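Local coordinates for epimerase family protein SDR39U1 (Homo sapiens, PDB 4B4O) that probably acts as an NADP-dependent oxidoreductase of the short-chain dehydrogenase/reductase family, its substrate not established, and binds NADPH, at residues A[148-160]-A[205-218]. The protein carries 3 engineered substitutions. Numbering follows the deposited sequence.
Sequences DSTRQVVVRSGVV and ALEANHVHGVLNGV. With NDP (NADPH dihydro-nicotinamide-adenine-dinucleotide phosphate), chain I.
Strands 151-157 and 213-217 pair as parallel neighbours in the central sheet, and Arg151 ties the first to the end of helix 195-207. Six backbone hydrogen bonds join the strands, from Gly213 N to Gln152 O (2.8 Å) through to Gly158 N to Gly217 O (3.0 Å). The arginine chain runs extended, then bends at chi3 (45°), which turns its guanidinium to the helix end. There Arg151 NH1 and NH2 both donate to Ala205 O, each at 3.0 Å. Arg151 NH1 also donates to Val211 O at 2.7 Å, on a lone pair in the carbonyl plane. Ala208 O and Asn209 CA lie over one guanidinium face. With an alanine in place of Arg151, Ala205 O and Val211 O would probably lose these donors, and the turn from Ala208 to Val211 would be held less firmly against the strand. On the face holding Val153, Val155 and Leu215, Val153 spreads its two methyls. Val153 CG1 meets Leu215 CD1 at 3.8 Å and also touches Ala205 CB; Val153 CG2 reaches Val211 CG1. On the other face, Val214 CG1 sits over the Arg156 guanidinium near its rim, 3.5 Å above its plane, while Glu140 forms a salt bridge with Arg156 NE. Gly217 CA lies against Val155 CG1. At the C-terminal end of strand 151-157 the pairing reaches the cofactor: Ser157 CB and Gly158 O approach the nicotinamide ring, Gly158 O lying 3.2 Å from NDP C4N. Helix 195-207 leading into a parallel strand beside 151-157 is characteristic of the Rossmann fold of short-chain dehydrogenases/reductases, with NADPH at the C-terminal ends of the strands.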
loop_
_atom_site.group_PDB
_atom_site.type_symbol
_atom_site.label_atom_id
_atom_site.label_comp_id
_atom_site.label_asym_id
_atom_site.label_seq_id
_atom_site.Cartn_x
_atom_site.Cartn_y
_atom_site.Cartn_z
ATOM N N ASP A 148 6.796 -24.771 2.487
ATOM C CA ASP A 148 6.181 -24.231 3.689
ATOM C C ASP A 148 7.216 -23.716 4.702
ATOM O O ASP A 148 6.833 -23.287 5.795
ATOM C CB ASP A 148 5.309 -25.337 4.317
ATOM C CG ASP A 148 3.958 -24.824 4.815
ATOM O OD1 ASP A 148 3.524 -23.701 4.401
ATOM O OD2 ASP A 148 3.341 -25.574 5.615
ATOM N N SER A 149 8.509 -23.738 4.346
ATOM C CA SER A 149 9.553 -23.245 5.253
ATOM C C SER A 149 9.379 -21.804 5.663
ATOM O O SER A 149 9.843 -21.439 6.735
ATOM C CB SER A 149 10.934 -23.318 4.630
ATOM O OG SER A 149 11.398 -24.626 4.692
ATOM N N THR A 150 8.789 -20.983 4.777
ATOM C CA THR A 150 8.600 -19.569 5.050
ATOM C C THR A 150 7.134 -19.183 4.913
ATOM O O THR A 150 6.521 -19.346 3.868
ATOM C CB THR A 150 9.463 -18.689 4.133
ATOM O OG1 THR A 150 10.846 -18.999 4.344
ATOM C CG2 THR A 150 9.233 -17.221 4.433
ATOM N N ARG A 151 6.599 -18.656 6.003
ATOM C CA ARG A 151 5.221 -18.186 6.089
ATOM C C ARG A 151 5.018 -17.000 5.133
ATOM O O ARG A 151 5.853 -16.111 5.070
ATOM C CB ARG A 151 4.954 -17.775 7.522
ATOM C CG ARG A 151 3.503 -17.797 7.923
ATOM C CD ARG A 151 3.363 -17.795 9.432
ATOM N NE ARG A 151 4.244 -16.825 10.083
ATOM C CZ ARG A 151 4.049 -15.513 10.093
ATOM N NH1 ARG A 151 3.008 -14.968 9.469
ATOM N NH2 ARG A 151 4.908 -14.724 10.710
ATOM N N GLN A 152 3.931 -17.019 4.362
ATOM C CA GLN A 152 3.713 -16.027 3.299
ATOM C C GLN A 152 2.449 -15.219 3.534
ATOM O O GLN A 152 1.377 -15.777 3.808
ATOM C CB GLN A 152 3.645 -16.692 1.917
ATOM C CG GLN A 152 4.902 -17.464 1.569
ATOM C CD GLN A 152 4.985 -17.916 0.143
ATOM O OE1 GLN A 152 5.008 -17.123 -0.809
ATOM N NE2 GLN A 152 5.093 -19.211 -0.014
ATOM N N VAL A 153 2.583 -13.900 3.429
ATOM C CA VAL A 153 1.451 -12.999 3.592
ATOM C C VAL A 153 1.473 -11.967 2.459
ATOM O O VAL A 153 2.527 -11.489 2.061
ATOM C CB VAL A 153 1.470 -12.262 4.957
ATOM C CG1 VAL A 153 0.271 -11.331 5.057
ATOM C CG2 VAL A 153 1.441 -13.245 6.107
ATOM N N VAL A 154 0.301 -11.644 1.930
ATOM C CA VAL A 154 0.181 -10.555 0.984
ATOM C C VAL A 154 -0.874 -9.622 1.536
ATOM O O VAL A 154 -1.990 -10.038 1.785
ATOM C CB VAL A 154 -0.226 -11.032 -0.421
ATOM C CG1 VAL A 154 -0.573 -9.840 -1.280
ATOM C CG2 VAL A 154 0.886 -11.848 -1.054
ATOM N N VAL A 155 -0.514 -8.362 1.723
ATOM C CA VAL A 155 -1.455 -7.343 2.169
ATOM C C VAL A 155 -1.837 -6.457 0.990
ATOM O O VAL A 155 -1.015 -5.698 0.471
ATOM C CB VAL A 155 -0.855 -6.504 3.334
ATOM C CG1 VAL A 155 -1.870 -5.522 3.894
ATOM C CG2 VAL A 155 -0.357 -7.423 4.455
ATOM N N ARG A 156 -3.075 -6.584 0.535
ATOM C CA ARG A 156 -3.585 -5.730 -0.526
ATOM C C ARG A 156 -4.080 -4.444 0.127
ATOM O O ARG A 156 -5.099 -4.433 0.825
ATOM C CB ARG A 156 -4.729 -6.410 -1.267
ATOM C CG ARG A 156 -4.289 -7.567 -2.157
ATOM C CD ARG A 156 -5.449 -8.472 -2.531
ATOM N NE ARG A 156 -5.016 -9.612 -3.338
ATOM C CZ ARG A 156 -5.785 -10.625 -3.695
ATOM N NH1 ARG A 156 -7.057 -10.668 -3.326
ATOM N NH2 ARG A 156 -5.287 -11.586 -4.440
ATOM N N SER A 157 -3.395 -3.341 -0.134
ATOM C CA SER A 157 -3.664 -2.092 0.563
ATOM C C SER A 157 -4.602 -1.162 -0.193
ATOM O O SER A 157 -4.561 -1.057 -1.424
ATOM C CB SER A 157 -2.349 -1.355 0.810
ATOM O OG SER A 157 -2.554 -0.161 1.545
ATOM N N GLY A 158 -5.422 -0.447 0.563
ATOM C CA GLY A 158 -6.154 0.699 0.035
ATOM C C GLY A 158 -5.270 1.932 0.088
ATOM O O GLY A 158 -4.061 1.821 0.218
ATOM N N VAL A 159 -5.872 3.107 -0.070
ATOM C CA VAL A 159 -5.147 4.361 -0.086
ATOM C C VAL A 159 -4.654 4.618 1.319
ATOM O O VAL A 159 -5.438 4.611 2.272
ATOM C CB VAL A 159 -6.057 5.526 -0.502
ATOM C CG1 VAL A 159 -5.207 6.712 -0.997
ATOM C CG2 VAL A 159 -7.004 5.026 -1.596
ATOM N N VAL A 160 -3.345 4.838 1.438
ATOM C CA VAL A 160 -2.702 4.938 2.729
ATOM C C VAL A 160 -2.660 6.400 3.107
ATOM O O VAL A 160 -1.977 7.185 2.463
ATOM C CB VAL A 160 -1.280 4.370 2.689
ATOM C CG1 VAL A 160 -0.733 4.347 4.101
ATOM C CG2 VAL A 160 -1.247 3.015 1.966
ATOM N N ALA A 205 1.515 -9.290 10.870
ATOM C CA ALA A 205 1.813 -10.388 9.943
ATOM C C ALA A 205 3.207 -10.947 10.222
ATOM O O ALA A 205 3.414 -12.151 10.284
ATOM C CB ALA A 205 1.710 -9.933 8.496
ATOM N N LEU A 206 4.157 -10.043 10.450
ATOM C CA LEU A 206 5.525 -10.443 10.763
ATOM C C LEU A 206 5.635 -11.168 12.110
ATOM O O LEU A 206 6.385 -12.091 12.227
ATOM C CB LEU A 206 6.463 -9.230 10.715
ATOM C CG LEU A 206 6.662 -8.585 9.345
ATOM C CD1 LEU A 206 7.343 -7.222 9.412
ATOM C CD2 LEU A 206 7.504 -9.497 8.488
ATOM N N GLU A 207 4.892 -10.748 13.120
ATOM C CA GLU A 207 5.071 -11.285 14.473
ATOM C C GLU A 207 4.257 -12.544 14.724
ATOM O O GLU A 207 4.741 -13.486 15.321
ATOM C CB GLU A 207 4.668 -10.246 15.514
ATOM C CG GLU A 207 5.593 -9.044 15.579
ATOM C CD GLU A 207 5.160 -8.011 16.613
ATOM O OE1 GLU A 207 4.069 -8.139 17.182
ATOM O OE2 GLU A 207 5.927 -7.076 16.895
ATOM N N ALA A 208 2.992 -12.537 14.306
ATOM C CA ALA A 208 2.042 -13.577 14.663
ATOM C C ALA A 208 2.161 -14.727 13.674
ATOM O O ALA A 208 1.892 -14.567 12.485
ATOM C CB ALA A 208 0.639 -12.985 14.655
ATOM N N ASN A 209 2.526 -15.904 14.157
ATOM C CA ASN A 209 2.804 -16.997 13.235
ATOM C C ASN A 209 1.569 -17.821 12.779
ATOM O O ASN A 209 1.731 -18.806 12.076
ATOM C CB ASN A 209 3.933 -17.906 13.770
ATOM C CG ASN A 209 3.489 -18.770 14.915
ATOM O OD1 ASN A 209 2.305 -18.765 15.282
ATOM N ND2 ASN A 209 4.431 -19.531 15.489
ATOM N N HIS A 210 0.365 -17.401 13.148
ATOM C CA HIS A 210 -0.864 -17.976 12.591
ATOM C C HIS A 210 -1.348 -17.237 11.354
ATOM O O HIS A 210 -2.307 -17.671 10.689
ATOM C CB HIS A 210 -1.977 -18.008 13.640
ATOM C CG HIS A 210 -2.398 -16.645 14.140
ATOM N ND1 HIS A 210 -1.918 -16.104 15.289
ATOM C CD2 HIS A 210 -3.287 -15.717 13.616
ATOM C CE1 HIS A 210 -2.464 -14.889 15.481
ATOM N NE2 HIS A 210 -3.297 -14.646 14.455
ATOM N N VAL A 211 -0.714 -16.117 11.026
ATOM C CA VAL A 211 -1.175 -15.276 9.933
ATOM C C VAL A 211 -0.555 -15.749 8.623
ATOM O O VAL A 211 0.651 -15.838 8.519
ATOM C CB VAL A 211 -0.811 -13.795 10.190
ATOM C CG1 VAL A 211 -1.288 -12.916 9.033
ATOM C CG2 VAL A 211 -1.393 -13.354 11.533
ATOM N N HIS A 212 -1.389 -16.009 7.627
ATOM C CA HIS A 212 -0.909 -16.439 6.312
ATOM C C HIS A 212 -1.861 -15.969 5.238
ATOM O O HIS A 212 -3.016 -15.702 5.510
ATOM C CB HIS A 212 -0.775 -17.962 6.269
ATOM C CG HIS A 212 -2.067 -18.679 6.576
ATOM N ND1 HIS A 212 -2.582 -18.780 7.853
ATOM C CD2 HIS A 212 -3.020 -19.279 5.705
ATOM C CE1 HIS A 212 -3.801 -19.423 7.800
ATOM N NE2 HIS A 212 -4.062 -19.739 6.488
ATOM N N GLY A 213 -1.381 -15.843 4.008
ATOM C CA GLY A 213 -2.252 -15.561 2.868
ATOM C C GLY A 213 -2.589 -14.108 2.678
ATOM O O GLY A 213 -1.840 -13.218 3.058
ATOM N N VAL A 214 -3.727 -13.874 2.047
ATOM C CA VAL A 214 -4.113 -12.535 1.628
ATOM C C VAL A 214 -4.886 -11.834 2.733
ATOM O O VAL A 214 -5.808 -12.408 3.304
ATOM C CB VAL A 214 -5.014 -12.533 0.395
ATOM C CG1 VAL A 214 -5.498 -11.116 0.158
ATOM C CG2 VAL A 214 -4.270 -13.071 -0.807
ATOM N N LEU A 215 -4.477 -10.596 3.019
ATOM C CA LEU A 215 -5.143 -9.714 3.967
ATOM C C LEU A 215 -5.442 -8.372 3.293
ATOM O O LEU A 215 -4.596 -7.808 2.608
ATOM C CB LEU A 215 -4.233 -9.450 5.179
ATOM C CG LEU A 215 -3.726 -10.636 5.998
ATOM C CD1 LEU A 215 -2.730 -10.166 7.038
ATOM C CD2 LEU A 215 -4.906 -11.371 6.611
ATOM N N ASN A 216 -6.651 -7.870 3.480
ATOM C CA ASN A 216 -7.019 -6.589 2.880
ATOM C C ASN A 216 -6.599 -5.492 3.812
ATOM O O ASN A 216 -7.083 -5.417 4.941
ATOM C CB ASN A 216 -8.522 -6.498 2.580
ATOM C CG ASN A 216 -8.923 -7.255 1.327
ATOM O OD1 ASN A 216 -8.135 -7.382 0.378
ATOM N ND2 ASN A 216 -10.151 -7.766 1.314
ATOM N N GLY A 217 -5.660 -4.676 3.356
ATOM C CA GLY A 217 -5.147 -3.562 4.140
ATOM C C GLY A 217 -6.012 -2.315 4.029
ATOM O O GLY A 217 -5.598 -1.301 3.446
ATOM N N VAL A 218 -7.229 -2.428 4.553
ATOM C CA VAL A 218 -8.223 -1.351 4.528
ATOM C C VAL A 218 -8.889 -1.233 5.884
ATOM O O VAL A 218 -8.988 -2.230 6.619
ATOM C CB VAL A 218 -9.284 -1.561 3.435
ATOM C CG1 VAL A 218 -8.586 -1.561 2.089
ATOM C CG2 VAL A 218 -10.090 -2.846 3.634
HETATM P PA NDP I . 6.967 5.093 -1.944
HETATM O O1A NDP I . 7.040 5.609 -3.403
HETATM O O2A NDP I . 7.014 6.085 -0.764
HETATM O O5B NDP I . 8.199 4.088 -1.581
HETATM C C5B NDP I . 8.702 3.293 -2.651
HETATM C C4B NDP I . 10.141 2.957 -2.349
HETATM O O4B NDP I . 10.552 1.988 -3.311
HETATM C C3B NDP I . 11.050 4.184 -2.474
HETATM O O3B NDP I . 11.461 4.732 -1.189
HETATM C C2B NDP I . 12.262 3.670 -3.235
HETATM O O2B NDP I . 13.317 3.291 -2.363
HETATM C C1B NDP I . 11.781 2.408 -3.884
HETATM N N9A NDP I . 11.557 2.736 -5.294
HETATM C C8A NDP I . 10.947 3.812 -5.889
HETATM N N7A NDP I . 11.048 3.679 -7.279
HETATM C C5A NDP I . 11.725 2.527 -7.530
HETATM C C6A NDP I . 12.175 1.769 -8.701
HETATM N N6A NDP I . 11.905 2.184 -9.957
HETATM N N1A NDP I . 12.858 0.621 -8.509
HETATM C C2A NDP I . 13.137 0.194 -7.243
HETATM N N3A NDP I . 12.735 0.816 -6.115
HETATM C C4A NDP I . 12.046 1.929 -6.222
HETATM O O3 NDP I . 5.619 4.198 -1.982
HETATM P PN NDP I . 4.733 3.853 -0.680
HETATM O O1N NDP I . 5.652 3.768 0.528
HETATM O O2N NDP I . 3.571 4.798 -0.604
HETATM O O5D NDP I . 4.137 2.367 -1.065
HETATM C C5D NDP I . 5.127 1.318 -1.161
HETATM C C4D NDP I . 4.614 0.125 -1.942
HETATM O O4D NDP I . 3.265 -0.044 -1.523
HETATM C C3D NDP I . 4.560 0.324 -3.470
HETATM O O3D NDP I . 4.940 -0.909 -4.159
HETATM C C2D NDP I . 3.109 0.737 -3.738
HETATM O O2D NDP I . 2.496 0.284 -4.952
HETATM C C1D NDP I . 2.377 0.010 -2.642
HETATM N N1N NDP I . 1.089 0.631 -2.282
HETATM C C2N NDP I . 1.018 1.902 -1.862
HETATM C C3N NDP I . -0.192 2.470 -1.528
HETATM C C7N NDP I . -0.214 3.877 -1.056
HETATM O O7N NDP I . 0.847 4.372 -0.682
HETATM N N7N NDP I . -1.346 4.574 -1.036
HETATM C C4N NDP I . -1.456 1.681 -1.568
HETATM C C5N NDP I . -1.264 0.309 -2.023
HETATM C C6N NDP I . -0.004 -0.154 -2.352
HETATM P P2B NDP I . 14.874 3.702 -2.751
HETATM O O1X NDP I . 15.308 2.729 -3.826
HETATM O O2X NDP I . 14.855 5.179 -3.246
HETATM O O3X NDP I . 15.483 3.418 -1.355
#